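Local coordinates for ferric vibriobactin ABC transporter, periplasmic ferric vibriobactin-binding protein (PDB 3R5T), which binds the ferric complex of the siderophore vibriobactin in the periplasm of Vibrio cholerae, probably delivering it to an ABC transporter for iron uptake, at residues Ala49-Thr54 with Trp72-Val77; Ser28-Val33 with Val91-Gly96. One frame throughout, in Å; residues are numbered along the deposited sequence.

Contact 1: Ala49-Thr54 with Trp72-Val77; sequences ATTQST and WPAGSV. With VBN ((4S,5R)-N-{3-[(2,3-dihydroxybenzoyl)amino]propyl}-2-(2,3-dihydroxyphenyl)-N-[3-({[(4S,5R)-2-(2,3-dihydroxyphenyl)-5-met hyl-4,5-dihydro-1,3-oxazol-4-yl]carbonyl}amino)propyl]-5-methyl-4,5-dihydro-1,3-oxazole-4-carboxamide), chain B.
The first torsion of S53 (chi1 -62°) sets its hydroxyl anti to the carbonyl carbon and brings OG against the CB-CG side of the P73 ring, 3.3 Å from its CG. T51 adopts the other arrangement: with chi1 at 63° its methyl, not its hydroxyl, lies anti to the carbonyl carbon, and CG2 meets the CB of A74 at 4.0 Å. These touches lie just past the bridge that ends the pairing of two parallel strands, 44-49 and 69-73, at one side of the five-stranded sheet of this periplasmic binding protein. A49 pairs with P73 there. The backbone evidence is a donor and an acceptor on one residue: A49 N gives to W72 O at 2.9 Å, while A49 O takes the N-H of A74 at 3.0 Å, with that nitrogen lying above the carbonyl plane. The same A74 N-H makes a second, weak bond to T50 O, so it is shared between two consecutive carbonyls as the strand turns into loop.

Beyond the bridge both segments fold back. T50 to S53 is a type I turn, closed by S53 N on T50 O; P73 to S76 is a type II turn, and S76 OG adds a bond to P73 O at 3.1 Å. V77 then brings its CA over the centre of one face of the W72 indole, 3.6 Å above the plane. The first turn projects to the siderophore. T50 directs CG2 at the oxazoline oxygen OBF of VBN, 3.6 Å away. The bend of Q52 at chi2 turns its amide to the ligand, where NE2 donates to the carboxamide oxygen OAD of VBN at 2.9 Å, with an N-H...O angle of 164°.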
ATOM      1  N   ALA A  49      -7.706   0.798  12.863  1.00 16.48           N
ATOM      2  CA  ALA A  49      -8.343   1.340  11.669  1.00 15.76           C
ATOM      3  C   ALA A  49      -7.695   2.644  11.202  1.00 14.94           C
ATOM      4  O   ALA A  49      -6.732   3.139  11.804  1.00 14.96           O
ATOM      5  CB  ALA A  49      -9.853   1.564  11.933  1.00 17.95           C
ATOM      6  N   THR A  50      -8.219   3.221  10.131  1.00 17.46           N
ATOM      7  CA  THR A  50      -7.799   4.582   9.742  1.00 18.56           C
ATOM      8  C   THR A  50      -8.164   5.602  10.832  1.00 18.89           C
ATOM      9  O   THR A  50      -8.834   5.254  11.795  1.00 18.13           O
ATOM     10  CB  THR A  50      -8.493   5.016   8.457  1.00 17.34           C
ATOM     11  OG1 THR A  50      -9.906   5.085   8.711  1.00 19.40           O
ATOM     12  CG2 THR A  50      -8.215   4.018   7.334  1.00 14.96           C
ATOM     13  N   THR A  51      -7.729   6.855  10.678  1.00 20.99           N
ATOM     14  CA  THR A  51      -8.086   7.896  11.653  1.00 23.28           C
ATOM     15  C   THR A  51      -9.605   8.093  11.681  1.00 21.74           C
ATOM     16  O   THR A  51     -10.169   8.538  12.694  1.00 22.18           O
ATOM     17  CB  THR A  51      -7.398   9.249  11.353  1.00 30.82           C
ATOM     18  OG1 THR A  51      -7.845   9.743  10.088  1.00 33.81           O
ATOM     19  CG2 THR A  51      -5.890   9.105  11.323  1.00 29.37           C
ATOM     20  N   GLN A  52     -10.255   7.747  10.571  1.00 24.11           N
ATOM     21  CA  GLN A  52     -11.711   7.833  10.433  1.00 24.88           C
ATOM     22  C   GLN A  52     -12.463   6.560  10.858  1.00 22.74           C
ATOM     23  O   GLN A  52     -13.644   6.390  10.559  1.00 23.53           O
ATOM     24  CB  GLN A  52     -12.081   8.205   8.993  1.00 27.80           C
ATOM     25  CG  GLN A  52     -11.444   9.507   8.489  1.00 27.34           C
ATOM     26  CD  GLN A  52     -10.050   9.305   7.920  1.00 23.81           C
ATOM     27  OE1 GLN A  52      -9.659   8.185   7.557  1.00 23.47           O
ATOM     28  NE2 GLN A  52      -9.284  10.393   7.836  1.00 23.23           N
ATOM     29  N   SER A  53     -11.769   5.667  11.546  1.00 20.22           N
ATOM     30  CA  SER A  53     -12.386   4.453  12.069  1.00 19.82           C
ATOM     31  C   SER A  53     -12.893   3.493  11.001  1.00 18.80           C
ATOM     32  O   SER A  53     -13.878   2.795  11.215  1.00 19.72           O
ATOM     33  CB  SER A  53     -13.503   4.811  13.050  1.00 19.98           C
ATOM     34  OG  SER A  53     -12.954   5.511  14.151  1.00 22.74           O
ATOM     35  N   THR A  54     -12.176   3.400   9.878  1.00 18.76           N
ATOM     36  CA  THR A  54     -12.574   2.483   8.826  1.00 18.09           C
ATOM     37  C   THR A  54     -11.468   1.484   8.502  1.00 16.69           C
ATOM     38  O   THR A  54     -10.289   1.746   8.752  1.00 15.95           O
ATOM     39  CB  THR A  54     -12.941   3.220   7.531  1.00 18.19           C
ATOM     40  OG1 THR A  54     -11.809   3.963   7.054  1.00 23.78           O
ATOM     41  CG2 THR A  54     -14.121   4.177   7.781  1.00 19.38           C
ATOM     42  N   TRP A  72      -9.107   0.434  17.535  1.00 19.91           N
ATOM     43  CA  TRP A  72      -9.115   1.899  17.615  1.00 19.52           C
ATOM     44  C   TRP A  72      -8.767   2.553  16.283  1.00 18.17           C
ATOM     45  O   TRP A  72      -8.109   1.931  15.447  1.00 18.36           O
ATOM     46  CB  TRP A  72      -8.107   2.350  18.687  1.00 17.50           C
ATOM     47  CG  TRP A  72      -6.701   1.868  18.386  1.00 20.46           C
ATOM     48  CD1 TRP A  72      -5.772   2.494  17.597  1.00 22.68           C
ATOM     49  CD2 TRP A  72      -6.079   0.659  18.853  1.00 19.33           C
ATOM     50  NE1 TRP A  72      -4.616   1.745  17.538  1.00 22.36           N
ATOM     51  CE2 TRP A  72      -4.776   0.615  18.295  1.00 19.35           C
ATOM     52  CE3 TRP A  72      -6.502  -0.402  19.662  1.00 20.70           C
ATOM     53  CZ2 TRP A  72      -3.888  -0.425  18.550  1.00 19.84           C
ATOM     54  CZ3 TRP A  72      -5.610  -1.447  19.904  1.00 22.35           C
ATOM     55  CH2 TRP A  72      -4.321  -1.445  19.347  1.00 20.48           C
ATOM     56  N   PRO A  73      -9.179   3.809  16.095  1.00 20.19           N
ATOM     57  CA  PRO A  73      -8.716   4.563  14.931  1.00 20.36           C
ATOM     58  C   PRO A  73      -7.281   4.956  15.188  1.00 19.78           C
ATOM     59  O   PRO A  73      -6.904   5.218  16.327  1.00 22.19           O
ATOM     60  CB  PRO A  73      -9.607   5.821  14.915  1.00 20.04           C
ATOM     61  CG  PRO A  73     -10.357   5.823  16.174  1.00 20.94           C
ATOM     62  CD  PRO A  73     -10.021   4.619  16.995  1.00 19.71           C
ATOM     63  N   ALA A  74      -6.469   4.924  14.140  1.00 19.29           N
ATOM     64  CA  ALA A  74      -5.078   5.353  14.213  1.00 24.09           C
ATOM     65  C   ALA A  74      -4.878   6.556  15.123  1.00 27.99           C
ATOM     66  O   ALA A  74      -5.604   7.548  15.029  1.00 27.81           O
ATOM     67  CB  ALA A  74      -4.564   5.664  12.818  1.00 21.94           C
ATOM     68  N   GLY A  75      -3.874   6.455  15.993  1.00 27.31           N
ATOM     69  CA  GLY A  75      -3.469   7.561  16.838  1.00 29.22           C
ATOM     70  C   GLY A  75      -3.724   7.344  18.316  1.00 30.46           C
ATOM     71  O   GLY A  75      -3.050   7.937  19.151  1.00 30.01           O
ATOM     72  N   SER A  76      -4.677   6.477  18.638  1.00 33.89           N
ATOM     73  CA  SER A  76      -5.120   6.296  20.015  1.00 27.57           C
ATOM     74  C   SER A  76      -5.090   4.836  20.504  1.00 23.19           C
ATOM     75  O   SER A  76      -6.151   4.231  20.660  1.00 21.36           O
ATOM     76  CB  SER A  76      -6.546   6.862  20.180  1.00 31.32           C
ATOM     77  OG  SER A  76      -7.377   6.590  19.049  1.00 33.30           O
ATOM     78  N   VAL A  77      -3.907   4.271  20.775  1.00 19.83           N
ATOM     79  CA  VAL A  77      -3.829   2.833  21.095  1.00 17.99           C
ATOM     80  C   VAL A  77      -4.612   2.498  22.374  1.00 20.12           C
ATOM     81  O   VAL A  77      -4.370   3.085  23.427  1.00 21.16           O
ATOM     82  CB  VAL A  77      -2.382   2.344  21.245  1.00 17.70           C
ATOM     83  CG1 VAL A  77      -2.361   0.890  21.705  1.00 16.48           C
ATOM     84  CG2 VAL A  77      -1.643   2.481  19.933  1.00 17.23           C
TER
HETATM   85  C   VBN B   1      -2.410  12.836   5.544  1.00 20.18           C
HETATM   86  N   VBN B   1      -1.306  10.843   6.652  1.00 17.13           N
HETATM   87  O   VBN B   1      -1.372  13.354   5.295  1.00 19.18           O
HETATM   88  CA  VBN B   1      -2.500  11.656   6.502  1.00 19.99           C
HETATM   89  CB  VBN B   1      -2.784  12.063   7.997  1.00 21.71           C
HETATM   90  CAB VBN B   1      -8.126   6.672   3.668  1.00 20.62           C
HETATM   91  OAC VBN B   1      -1.500  12.919   0.092  1.00 20.17           O
HETATM   92  OAD VBN B   1      -6.851  10.176   6.329  1.00 19.30           O
HETATM   93  OAF VBN B   1       0.180   8.329   3.606  1.00 15.06           O
HETATM   94  OAG VBN B   1       3.686   9.259   6.583  1.00 16.45           O
HETATM   95  OAH VBN B   1      -0.489   7.634   6.490  1.00 14.35           O
HETATM   96  OAI VBN B   1      -1.110  10.657   3.612  1.00 16.62           O
HETATM   97  OAJ VBN B   1       1.115   9.918   5.988  1.00 13.91           O
HETATM   98  OAK VBN B   1      -2.745   8.628   5.351  1.00 14.83           O
HETATM   99  CAL VBN B   1       0.656   9.329   0.033  1.00 16.82           C
HETATM  100  CAM VBN B   1       2.556  10.948   9.706  1.00 20.99           C
HETATM  101  CAN VBN B   1      -2.949   4.961   7.277  1.00 14.64           C
HETATM  102  CAO VBN B   1       0.745   8.554   1.239  1.00 15.82           C
HETATM  103  CAP VBN B   1       3.389  10.257   8.781  1.00 18.90           C
HETATM  104  CAQ VBN B   1      -1.693   5.649   7.198  1.00 13.51           C
HETATM  105  CAR VBN B   1      -0.038  10.594   0.025  1.00 18.33           C
HETATM  106  CAS VBN B   1       1.243  11.300   9.362  1.00 19.79           C
HETATM  107  CAT VBN B   1      -4.125   5.537   6.732  1.00 15.99           C
HETATM  108  CAU VBN B   1      -3.448  14.712   2.903  1.00 20.51           C
HETATM  109  CAV VBN B   1      -6.156  13.369   4.652  1.00 19.77           C
HETATM  110  CAW VBN B   1      -2.023  14.475   2.377  1.00 18.84           C
HETATM  111  CAX VBN B   1      -7.461  12.558   4.832  1.00 20.46           C
HETATM  112  CAY VBN B   1      -3.594  14.740   4.426  1.00 18.93           C
HETATM  113  CAZ VBN B   1      -4.952  12.841   5.449  1.00 18.41           C
HETATM  114  NBB VBN B   1      -1.541  13.096   2.385  1.00 15.34           N
HETATM  115  NBC VBN B   1      -7.317  11.213   4.277  1.00 20.29           N
HETATM  116  NBD VBN B   1      -5.223   8.390   4.547  1.00 18.28           N
HETATM  117  OBF VBN B   1      -6.465   6.684   5.568  1.00 16.84           O
HETATM  118  CBG VBN B   1      -1.286  12.412   1.138  1.00 19.44           C
HETATM  119  CBH VBN B   1      -6.977  10.080   5.142  1.00 19.50           C
HETATM  120  CBJ VBN B   1      -0.554  11.491   7.695  1.00 18.37           C
HETATM  121  CBK VBN B   1       0.140   9.047   2.431  1.00 15.62           C
HETATM  122  CBL VBN B   1       2.900   9.926   7.504  1.00 16.86           C
HETATM  123  CBM VBN B   1      -1.655   6.892   6.572  1.00 13.84           C
HETATM  124  CBN VBN B   1      -0.512  10.246   2.430  1.00 16.50           C
HETATM  125  CBO VBN B   1       1.649  10.268   7.189  1.00 15.74           C
HETATM  126  CBP VBN B   1      -2.794   7.443   6.048  1.00 14.65           C
HETATM  127  CBQ VBN B   1      -0.604  11.049   1.171  1.00 18.60           C
HETATM  128  CBR VBN B   1       0.780  10.958   8.156  1.00 17.09           C
HETATM  129  CBS VBN B   1      -4.073   6.729   6.111  1.00 15.58           C
HETATM  130  CBU VBN B   1      -7.464   7.465   4.781  1.00 18.19           C
HETATM  131  CBW VBN B   1      -5.297   7.445   5.617  1.00 17.56           C
HETATM  132  CBX VBN B   1      -6.631   8.790   4.409  1.00 18.78           C
HETATM  133  NBY VBN B   1      -3.660  13.436   5.093  1.00 20.43           N
HETATM  134  OG1 VBN B   1      -1.425  12.116   8.613  1.00 21.39           O
HETATM  135  CG2 VBN B   1      -3.889  11.335   8.746  1.00 23.10           C

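Contact 2: Ser28-Val33 with Val91-Gly96; sequences STAVTV and VVSMIG. With VBN ((4S,5R)-N-{3-[(2,3-dihydroxybenzoyl)amino]propyl}-2-(2,3-dihydroxyphenyl)-N-[3-({[(4S,5R)-2-(2,3-dihydroxyphenyl)-5-met hyl-4,5-dihydro-1,3-oxazol-4-yl]carbonyl}amino)propyl]-5-methyl-4,5-dihydro-1,3-oxazole-4-carboxamide), chain B.
The carbonyl oxygen of V91 is gripped twice by T29. Backbone T29 N donates to V91 O at 2.9 Å, nearly along the C=O axis, and T29 OG1 donates to V91 O at 2.7 Å, approaching off that axis and tilted from the carbonyl plane. A first torsion of 70° makes this possible, placing OG1 between the backbone N and the carbonyl carbon of T29. The hydroxyl's proton is thus spent on V91, and as acceptor it takes a bond from a water whose oxygen lies 2.9 Å from T29 OG1. That water in turn accepts from S93 N at 2.7 Å, carrying the link between the segments two residues past V91 after direct pairing has stopped.

Carbon contacts lie beside these bonds: CB of A30 packs 3.6 Å from CB of S93, and the side chains of V33 and V91 cross obliquely, with V33 CG1 3.9 Å from V91 CG1.

In the next shell, S28 OG accepts from A30 N, forming an ST turn, and is also bonded to T34 OG1. D98 receives both S93 OG and T32 OG1, through different carboxylate oxygens, tying the two segments together near the pocket. At the end of segment 91-96, G96 sets its CA 3.4 Å from the catechol carbon CBL of VBN.

S28 and V91 form a parallel bridge in the interior of the five-stranded sheet. S28 bonds to A46 and A48 in strand 44-49, whereas V92 bonds to I114 and V116 in strand 113-116 and packs its side chain on helix 104-108; V33, at the start of helix 31-39, rests on V116.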
ATOM      1  N   SER A  28      -3.050  -6.518  14.609  1.00 14.16           N
ATOM      2  CA  SER A  28      -2.390  -5.479  13.837  1.00 14.46           C
ATOM      3  C   SER A  28      -2.724  -4.098  14.357  1.00 15.59           C
ATOM      4  O   SER A  28      -3.909  -3.761  14.530  1.00 15.63           O
ATOM      5  CB  SER A  28      -2.788  -5.556  12.367  1.00 15.15           C
ATOM      6  OG  SER A  28      -2.223  -4.457  11.677  1.00 15.06           O
ATOM      7  N   THR A  29      -1.688  -3.310  14.636  1.00 16.42           N
ATOM      8  CA  THR A  29      -1.897  -1.923  15.060  1.00 15.74           C
ATOM      9  C   THR A  29      -1.842  -0.924  13.911  1.00 16.19           C
ATOM     10  O   THR A  29      -1.962   0.284  14.145  1.00 16.41           O
ATOM     11  CB  THR A  29      -0.882  -1.461  16.142  1.00 15.15           C
ATOM     12  OG1 THR A  29       0.432  -1.338  15.571  1.00 14.76           O
ATOM     13  CG2 THR A  29      -0.836  -2.455  17.304  1.00 15.60           C
ATOM     14  N   ALA A  30      -1.646  -1.439  12.691  1.00 13.42           N
ATOM     15  CA  ALA A  30      -1.505  -0.590  11.498  1.00 14.13           C
ATOM     16  C   ALA A  30      -2.440  -1.069  10.392  1.00 12.85           C
ATOM     17  O   ALA A  30      -2.219  -2.131   9.790  1.00 13.38           O
ATOM     18  CB  ALA A  30      -0.031  -0.562  10.984  1.00 13.68           C
ATOM     19  N   VAL A  31      -3.473  -0.286  10.119  1.00 13.70           N
ATOM     20  CA  VAL A  31      -4.458  -0.655   9.113  1.00 14.71           C
ATOM     21  C   VAL A  31      -3.797  -0.975   7.756  1.00 12.93           C
ATOM     22  O   VAL A  31      -4.244  -1.874   7.046  1.00 13.60           O
ATOM     23  CB  VAL A  31      -5.557   0.448   9.011  1.00 13.93           C
ATOM     24  CG1 VAL A  31      -4.965   1.763   8.468  1.00 16.32           C
ATOM     25  CG2 VAL A  31      -6.747  -0.025   8.164  1.00 13.68           C
ATOM     26  N   THR A  32      -2.723  -0.273   7.413  1.00 13.40           N
ATOM     27  CA  THR A  32      -2.022  -0.582   6.154  1.00 14.95           C
ATOM     28  C   THR A  32      -1.533  -2.022   6.115  1.00 15.69           C
ATOM     29  O   THR A  32      -1.642  -2.681   5.099  1.00 16.71           O
ATOM     30  CB  THR A  32      -0.815   0.342   5.901  1.00 13.86           C
ATOM     31  OG1 THR A  32      -1.274   1.688   5.830  1.00 14.50           O
ATOM     32  CG2 THR A  32      -0.132  -0.008   4.579  1.00 15.05           C
ATOM     33  N   VAL A  33      -1.007  -2.520   7.229  1.00 14.67           N
ATOM     34  CA  VAL A  33      -0.382  -3.831   7.207  1.00 13.59           C
ATOM     35  C   VAL A  33      -1.429  -4.930   7.171  1.00 13.87           C
ATOM     36  O   VAL A  33      -1.159  -6.035   6.706  1.00 15.93           O
ATOM     37  CB  VAL A  33       0.500  -4.000   8.424  1.00 13.66           C
ATOM     38  CG1 VAL A  33       1.035  -5.423   8.518  1.00 17.35           C
ATOM     39  CG2 VAL A  33       1.640  -2.994   8.354  1.00 14.36           C
ATOM     40  N   VAL A  91       1.682  -6.353  15.547  1.00 15.17           N
ATOM     41  CA  VAL A  91       2.401  -5.772  14.418  1.00 15.57           C
ATOM     42  C   VAL A  91       2.251  -4.269  14.370  1.00 15.44           C
ATOM     43  O   VAL A  91       1.143  -3.747  14.537  1.00 15.47           O
ATOM     44  CB  VAL A  91       1.942  -6.371  13.070  1.00 15.75           C
ATOM     45  CG1 VAL A  91       2.843  -5.880  11.952  1.00 15.58           C
ATOM     46  CG2 VAL A  91       1.940  -7.899  13.144  1.00 15.75           C
ATOM     47  N   VAL A  92       3.382  -3.589  14.198  1.00 16.07           N
ATOM     48  CA  VAL A  92       3.462  -2.128  14.237  1.00 14.83           C
ATOM     49  C   VAL A  92       4.156  -1.615  12.984  1.00 13.88           C
ATOM     50  O   VAL A  92       5.079  -2.248  12.493  1.00 14.83           O
ATOM     51  CB  VAL A  92       4.261  -1.661  15.493  1.00 15.69           C
ATOM     52  CG1 VAL A  92       4.319  -0.155  15.587  1.00 16.67           C
ATOM     53  CG2 VAL A  92       3.664  -2.230  16.783  1.00 16.59           C
ATOM     54  N   SER A  93       3.714  -0.474  12.468  1.00 14.42           N
ATOM     55  CA  SER A  93       4.349   0.147  11.315  1.00 14.23           C
ATOM     56  C   SER A  93       5.308   1.231  11.742  1.00 14.16           C
ATOM     57  O   SER A  93       5.134   1.861  12.794  1.00 15.44           O
ATOM     58  CB  SER A  93       3.313   0.695  10.334  1.00 14.27           C
ATOM     59  OG  SER A  93       2.595   1.761  10.911  1.00 14.91           O
ATOM     60  N   MET A  94       6.318   1.440  10.902  1.00 15.68           N
ATOM     61  CA  MET A  94       7.423   2.351  11.182  1.00 18.03           C
ATOM     62  C   MET A  94       7.075   3.826  10.971  1.00 18.73           C
ATOM     63  O   MET A  94       7.507   4.695  11.736  1.00 21.13           O
ATOM     64  CB  MET A  94       8.587   1.973  10.262  1.00 20.51           C
ATOM     65  CG  MET A  94       9.866   2.746  10.484  1.00 23.34           C
ATOM     66  SD  MET A  94      10.639   2.230  12.020  1.00 26.37           S
ATOM     67  CE  MET A  94      12.276   2.920  11.814  1.00 27.75           C
ATOM     68  N   ILE A  95       6.312   4.105   9.917  1.00 16.49           N
ATOM     69  CA  ILE A  95       5.983   5.487   9.541  1.00 16.51           C
ATOM     70  C   ILE A  95       4.661   5.549   8.794  1.00 14.93           C
ATOM     71  O   ILE A  95       4.364   4.680   7.965  1.00 14.64           O
ATOM     72  CB  ILE A  95       7.105   6.132   8.692  1.00 17.52           C
ATOM     73  CG1 ILE A  95       6.756   7.571   8.311  1.00 16.10           C
ATOM     74  CG2 ILE A  95       7.368   5.289   7.439  1.00 16.24           C
ATOM     75  CD1 ILE A  95       7.972   8.381   7.802  1.00 14.89           C
ATOM     76  N   GLY A  96       3.875   6.586   9.081  1.00 15.72           N
ATOM     77  CA  GLY A  96       2.544   6.713   8.497  1.00 14.48           C
ATOM     78  C   GLY A  96       1.567   7.081   9.598  1.00 14.85           C
ATOM     79  O   GLY A  96       1.893   6.969  10.787  1.00 14.81           O
TER
HETATM   80  C   VBN B   1      -2.410  12.836   5.544  1.00 20.18           C
HETATM   81  N   VBN B   1      -1.306  10.843   6.652  1.00 17.13           N
HETATM   82  O   VBN B   1      -1.372  13.354   5.295  1.00 19.18           O
HETATM   83  CA  VBN B   1      -2.500  11.656   6.502  1.00 19.99           C
HETATM   84  CB  VBN B   1      -2.784  12.063   7.997  1.00 21.71           C
HETATM   85  CAB VBN B   1      -8.126   6.672   3.668  1.00 20.62           C
HETATM   86  OAC VBN B   1      -1.500  12.919   0.092  1.00 20.17           O
HETATM   87  OAD VBN B   1      -6.851  10.176   6.329  1.00 19.30           O
HETATM   88  OAF VBN B   1       0.180   8.329   3.606  1.00 15.06           O
HETATM   89  OAG VBN B   1       3.686   9.259   6.583  1.00 16.45           O
HETATM   90  OAH VBN B   1      -0.489   7.634   6.490  1.00 14.35           O
HETATM   91  OAI VBN B   1      -1.110  10.657   3.612  1.00 16.62           O
HETATM   92  OAJ VBN B   1       1.115   9.918   5.988  1.00 13.91           O
HETATM   93  OAK VBN B   1      -2.745   8.628   5.351  1.00 14.83           O
HETATM   94  CAL VBN B   1       0.656   9.329   0.033  1.00 16.82           C
HETATM   95  CAM VBN B   1       2.556  10.948   9.706  1.00 20.99           C
HETATM   96  CAN VBN B   1      -2.949   4.961   7.277  1.00 14.64           C
HETATM   97  CAO VBN B   1       0.745   8.554   1.239  1.00 15.82           C
HETATM   98  CAP VBN B   1       3.389  10.257   8.781  1.00 18.90           C
HETATM   99  CAQ VBN B   1      -1.693   5.649   7.198  1.00 13.51           C
HETATM  100  CAR VBN B   1      -0.038  10.594   0.025  1.00 18.33           C
HETATM  101  CAS VBN B   1       1.243  11.300   9.362  1.00 19.79           C
HETATM  102  CAT VBN B   1      -4.125   5.537   6.732  1.00 15.99           C
HETATM  103  CAU VBN B   1      -3.448  14.712   2.903  1.00 20.51           C
HETATM  104  CAV VBN B   1      -6.156  13.369   4.652  1.00 19.77           C
HETATM  105  CAW VBN B   1      -2.023  14.475   2.377  1.00 18.84           C
HETATM  106  CAX VBN B   1      -7.461  12.558   4.832  1.00 20.46           C
HETATM  107  CAY VBN B   1      -3.594  14.740   4.426  1.00 18.93           C
HETATM  108  CAZ VBN B   1      -4.952  12.841   5.449  1.00 18.41           C
HETATM  109  NBB VBN B   1      -1.541  13.096   2.385  1.00 15.34           N
HETATM  110  NBC VBN B   1      -7.317  11.213   4.277  1.00 20.29           N
HETATM  111  NBD VBN B   1      -5.223   8.390   4.547  1.00 18.28           N
HETATM  112  OBF VBN B   1      -6.465   6.684   5.568  1.00 16.84           O
HETATM  113  CBG VBN B   1      -1.286  12.412   1.138  1.00 19.44           C
HETATM  114  CBH VBN B   1      -6.977  10.080   5.142  1.00 19.50           C
HETATM  115  CBJ VBN B   1      -0.554  11.491   7.695  1.00 18.37           C
HETATM  116  CBK VBN B   1       0.140   9.047   2.431  1.00 15.62           C
HETATM  117  CBL VBN B   1       2.900   9.926   7.504  1.00 16.86           C
HETATM  118  CBM VBN B   1      -1.655   6.892   6.572  1.00 13.84           C
HETATM  119  CBN VBN B   1      -0.512  10.246   2.430  1.00 16.50           C
HETATM  120  CBO VBN B   1       1.649  10.268   7.189  1.00 15.74           C
HETATM  121  CBP VBN B   1      -2.794   7.443   6.048  1.00 14.65           C
HETATM  122  CBQ VBN B   1      -0.604  11.049   1.171  1.00 18.60           C
HETATM  123  CBR VBN B   1       0.780  10.958   8.156  1.00 17.09           C
HETATM  124  CBS VBN B   1      -4.073   6.729   6.111  1.00 15.58           C
HETATM  125  CBU VBN B   1      -7.464   7.465   4.781  1.00 18.19           C
HETATM  126  CBW VBN B   1      -5.297   7.445   5.617  1.00 17.56           C
HETATM  127  CBX VBN B   1      -6.631   8.790   4.409  1.00 18.78           C
HETATM  128  NBY VBN B   1      -3.660  13.436   5.093  1.00 20.43           N
HETATM  129  OG1 VBN B   1      -1.425  12.116   8.613  1.00 21.39           O
HETATM  130  CG2 VBN B   1      -3.889  11.335   8.746  1.00 23.10           C
HETATM  131  O   HOH W   1       1.593   0.552  13.711  1.00 14.31           O

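Overall arrangement
Along the chain the segments run 28-33, 49-54, 72-77, 91-96, so contact 1 falls wholly within the interval spanned by contact 2. Their centres are 11 Å apart on one parallel sheet, ordered 69-73, 44-49, 26-28, 89-93, 113-116: contact 1 joins the first two strands, contact 2 the third and fourth. They meet directly, with V31 CB 3.8 Å from A49 C and W72 CZ2 3.9 Å from T29 CG2. Both contacts lie where strands give way to loops, and both touch VBN. S169, ending a strand of the second sheet, also bonds VBN, consistent with a siderophore held between two lobes.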